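PDB 3R2N: cytidine deaminase from Mycobacterium leprae, which probably catalyses the zinc-dependent hydrolytic deamination of cytidine to uridine in pyrimidine salvage, working as a homotetramer. Local coordinates for residues 6-10 with 11-15; 109-113 with 114-118. All blocks are in the same frame, centred on the assembly; numbering follows the deposited sequence.

Interaction 1. Residues 6-10 with 11-15; sequences GDVNW and DTLQK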
# COMPACT_ATOMS: atom_id res chain seq x y z
N GLY D 6 8.66 -24.44 26.43
CA GLY D 6 8.90 -24.12 25.04
C GLY D 6 7.63 -24.00 24.22
O GLY D 6 7.68 -23.65 23.04
N ASP D 7 6.48 -24.30 24.83
CA ASP D 7 5.20 -24.01 24.20
C ASP D 7 5.04 -22.50 24.11
O ASP D 7 5.70 -21.75 24.86
CB ASP D 7 4.05 -24.61 25.00
CG ASP D 7 4.00 -26.13 24.92
OD1 ASP D 7 4.72 -26.72 24.08
OD2 ASP D 7 3.25 -26.73 25.72
N VAL D 8 4.19 -22.05 23.19
CA VAL D 8 3.95 -20.61 23.08
C VAL D 8 3.10 -20.16 24.26
O VAL D 8 2.05 -20.77 24.53
CB VAL D 8 3.33 -20.22 21.72
CG1 VAL D 8 2.86 -18.77 21.74
CG2 VAL D 8 4.35 -20.41 20.60
N ASN D 9 3.59 -19.15 24.97
CA ASN D 9 2.82 -18.48 26.02
C ASN D 9 2.01 -17.34 25.44
O ASN D 9 2.52 -16.24 25.23
CB ASN D 9 3.71 -17.97 27.17
CG ASN D 9 2.90 -17.58 28.41
OD1 ASN D 9 1.83 -16.96 28.32
ND2 ASN D 9 3.42 -17.94 29.58
N TRP D 10 0.73 -17.60 25.20
CA TRP D 10 -0.12 -16.63 24.53
C TRP D 10 -0.50 -15.45 25.42
O TRP D 10 -0.67 -14.33 24.94
CB TRP D 10 -1.34 -17.33 23.95
CG TRP D 10 -1.00 -18.35 22.89
CD1 TRP D 10 -0.90 -19.70 23.06
CD2 TRP D 10 -0.71 -18.09 21.50
NE1 TRP D 10 -0.59 -20.31 21.86
CE2 TRP D 10 -0.46 -19.34 20.89
CE3 TRP D 10 -0.66 -16.93 20.71
CZ2 TRP D 10 -0.15 -19.47 19.53
CZ3 TRP D 10 -0.35 -17.05 19.36
CH2 TRP D 10 -0.10 -18.33 18.78
N ASP D 11 -0.62 -15.69 26.73
CA ASP D 11 -0.69 -14.63 27.73
C ASP D 11 0.40 -13.56 27.57
O ASP D 11 0.12 -12.35 27.61
CB ASP D 11 -0.57 -15.24 29.13
CG ASP D 11 -1.87 -15.17 29.90
OD1 ASP D 11 -2.22 -14.04 30.35
OD2 ASP D 11 -2.52 -16.24 30.07
N THR D 12 1.64 -14.00 27.43
CA THR D 12 2.76 -13.07 27.33
C THR D 12 2.59 -12.20 26.10
O THR D 12 2.68 -10.98 26.19
CB THR D 12 4.08 -13.80 27.30
OG1 THR D 12 4.26 -14.45 28.55
CG2 THR D 12 5.23 -12.84 27.07
N LEU D 13 2.32 -12.83 24.97
CA LEU D 13 2.06 -12.10 23.73
C LEU D 13 0.89 -11.09 23.86
O LEU D 13 1.00 -9.95 23.39
CB LEU D 13 1.83 -13.07 22.57
CG LEU D 13 3.03 -13.94 22.18
CD1 LEU D 13 2.67 -14.79 20.98
CD2 LEU D 13 4.27 -13.08 21.87
N GLN D 14 -0.19 -11.48 24.54
CA GLN D 14 -1.38 -10.63 24.67
C GLN D 14 -1.11 -9.38 25.51
O GLN D 14 -1.45 -8.24 25.10
CB GLN D 14 -2.60 -11.46 25.14
CG GLN D 14 -3.30 -11.03 26.41
CD GLN D 14 -4.33 -9.96 26.18
OE1 GLN D 14 -4.41 -9.00 26.95
NE2 GLN D 14 -5.13 -10.11 25.13
N LYS D 15 -0.44 -9.58 26.64
CA LYS D 15 0.02 -8.49 27.51
C LYS D 15 1.00 -7.57 26.78
O LYS D 15 0.90 -6.35 26.90
CB LYS D 15 0.64 -9.02 28.80
CG LYS D 15 -0.40 -9.51 29.82
CD LYS D 15 0.27 -10.34 30.92
CE LYS D 15 -0.64 -11.47 31.38
NZ LYS D 15 -1.36 -11.22 32.69
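N9 and T12 meet where the chain, extended through V8, turns into the first helix of the fold. The helical pattern is established by Q14 N, which donates to W10 O at 2.9 Å, whereas L13 N reaches N9 O only weakly, at 3.4 Å. Residue N9 is the N-cap. With CG anti to the backbone N (chi1 -166°), its amide swings over the first turn, and OD1 accepts from T12 N at 3.1 Å with an N-H...O angle of 151°. The donor stands 51° out of the plane of the amide carbonyl. Asparagine suits this place because its short side chain can reach an amide that has no helical carbonyl before it. The T12 side chain crosses that of N9 at about a right angle, OG1 being 3.4 Å from N9 CG.

Helix 10-21 and the residues leading into it pack on the central sheet of the cytidine deaminase fold: V8 and W10 touch A79, and L13 touches Y81 and F38. V8, W10 and L13, all apolar or largely so, suit this sheet-facing side. L13 CD1 lies 4.1 Å from V8 CG1 and 4.0 Å from W10 CE3, approaching the indole obliquely. V8 CG1 itself sits over the centre of one indole face, 3.5 Å above its plane. On the exposed side, the carboxylate of D11 faces K15 one turn on, and OD1 to NZ is a long salt bridge of 3.8 Å.

Interaction 2. Residues 109-113 with 114-118; sequences KIMTP and KGVQT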
# COMPACT_ATOMS: atom_id res chain seq x y z
N LYS D 109 1.88 -19.66 13.89
CA LYS D 109 0.65 -19.59 14.66
C LYS D 109 0.17 -18.14 14.88
O LYS D 109 0.94 -17.25 15.30
CB LYS D 109 0.79 -20.34 15.99
CG LYS D 109 1.37 -21.76 15.86
CD LYS D 109 1.05 -22.59 17.11
CE LYS D 109 2.08 -23.67 17.42
NZ LYS D 109 1.81 -24.21 18.79
N ILE D 110 -1.12 -17.92 14.58
CA ILE D 110 -1.79 -16.65 14.86
C ILE D 110 -2.91 -16.91 15.86
O ILE D 110 -3.68 -17.83 15.69
CB ILE D 110 -2.45 -16.11 13.57
CG1 ILE D 110 -1.46 -16.04 12.40
CG2 ILE D 110 -3.15 -14.80 13.84
CD1 ILE D 110 -0.20 -15.27 12.64
N MET D 111 -3.01 -16.09 16.90
CA MET D 111 -4.22 -16.16 17.75
C MET D 111 -5.41 -15.47 17.04
O MET D 111 -5.25 -14.44 16.42
CB MET D 111 -3.95 -15.57 19.14
CG MET D 111 -5.15 -15.55 20.08
SD MET D 111 -5.76 -17.19 20.45
CE MET D 111 -4.67 -17.65 21.80
N THR D 112 -6.58 -16.09 17.10
CA THR D 112 -7.79 -15.57 16.43
C THR D 112 -8.94 -15.63 17.42
O THR D 112 -8.87 -16.38 18.39
CB THR D 112 -8.20 -16.39 15.17
OG1 THR D 112 -9.04 -17.50 15.55
CG2 THR D 112 -7.00 -16.87 14.40
N PRO D 113 -10.00 -14.82 17.19
CA PRO D 113 -11.22 -14.85 18.02
C PRO D 113 -11.71 -16.26 18.32
O PRO D 113 -12.34 -16.47 19.35
CB PRO D 113 -12.25 -14.13 17.15
CG PRO D 113 -11.41 -13.08 16.41
CD PRO D 113 -10.01 -13.66 16.27
N LYS D 114 -11.42 -17.20 17.41
CA LYS D 114 -11.78 -18.61 17.53
C LYS D 114 -10.61 -19.53 17.93
O LYS D 114 -10.68 -20.75 17.69
CB LYS D 114 -12.35 -19.12 16.20
CG LYS D 114 -13.72 -18.54 15.80
CD LYS D 114 -14.04 -18.83 14.32
CE LYS D 114 -13.94 -20.33 13.96
NZ LYS D 114 -14.04 -20.57 12.49
N GLY D 115 -9.56 -18.98 18.52
CA GLY D 115 -8.41 -19.79 18.92
C GLY D 115 -7.24 -19.76 17.94
O GLY D 115 -7.29 -19.06 16.94
N VAL D 116 -6.20 -20.51 18.24
CA VAL D 116 -4.98 -20.51 17.43
C VAL D 116 -5.22 -21.12 16.05
O VAL D 116 -5.85 -22.16 15.93
CB VAL D 116 -3.87 -21.30 18.15
CG1 VAL D 116 -2.57 -21.32 17.32
CG2 VAL D 116 -3.64 -20.71 19.56
N GLN D 117 -4.74 -20.47 15.01
CA GLN D 117 -4.82 -21.01 13.66
C GLN D 117 -3.45 -20.85 13.01
O GLN D 117 -2.67 -20.01 13.44
CB GLN D 117 -5.86 -20.24 12.83
CG GLN D 117 -7.33 -20.48 13.24
CD GLN D 117 -7.91 -21.68 12.54
OE1 GLN D 117 -7.49 -22.82 12.77
NE2 GLN D 117 -8.86 -21.44 11.67
N THR D 118 -3.15 -21.66 12.00
CA THR D 118 -1.88 -21.50 11.31
C THR D 118 -2.10 -20.65 10.07
O THR D 118 -3.23 -20.50 9.63
CB THR D 118 -1.24 -22.84 10.93
OG1 THR D 118 -2.00 -23.43 9.88
CG2 THR D 118 -1.19 -23.82 12.12
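I110 and Q117 form the regular part of a beta hairpin, exchanging two backbone hydrogen bonds: I110 N to Q117 O at 2.8 Å and Q117 N to I110 O at 2.9 Å. The hairpin joins strands 109-112 and 115-118, the latter outermost in the chain's sheet. A type I turn from T112 to G115 reverses the chain, closed by G115 N donating to T112 O at 2.7 Å. P113 fits the second turn position because its ring holds phi in the negative range a type I turn needs here (about -60°; P113 has -45°), and G115 adopts a positive phi (98°) at which a CB would strike the preceding carbonyl.

The side chain of T112 ties this turn together. Its CB lies 3.3 Å from G115 O. One branch, CG2, rests 3.8 Å from Q117 CG, a methyl against the start of a longer chain. The other, OG1, is held between the backbone N and the carbonyl carbon (chi1 87°), which turns it toward K114 and G115; threonine thus offers a methyl and a hydroxyl at one site. There OG1 accepts from K114 N at 3.0 Å and donates to G115 O at 2.7 Å, in the carbonyl plane on a lone pair.

How the interactions relate
The indole of W10 joins the two contacts, whose centres lie 12 Å apart. The far end of the ring, which belongs to interaction 1, reaches the hairpin of interaction 2: CH2 is 3.6 Å from K109 CB, CZ2 is 3.7 Å from V116 CG2, and CZ3 is 3.7 Å from M111 N. A large, flat, mostly apolar side chain at the start of helix 10-21 thus spans from strand 77-83 across 109-112 to 115-118. Neither contact supplies a ligand to the catalytic zinc, which is bound by C60, C93 and C96; the side chain of I110 in interaction 2 is about 11 Å from a zinc ion.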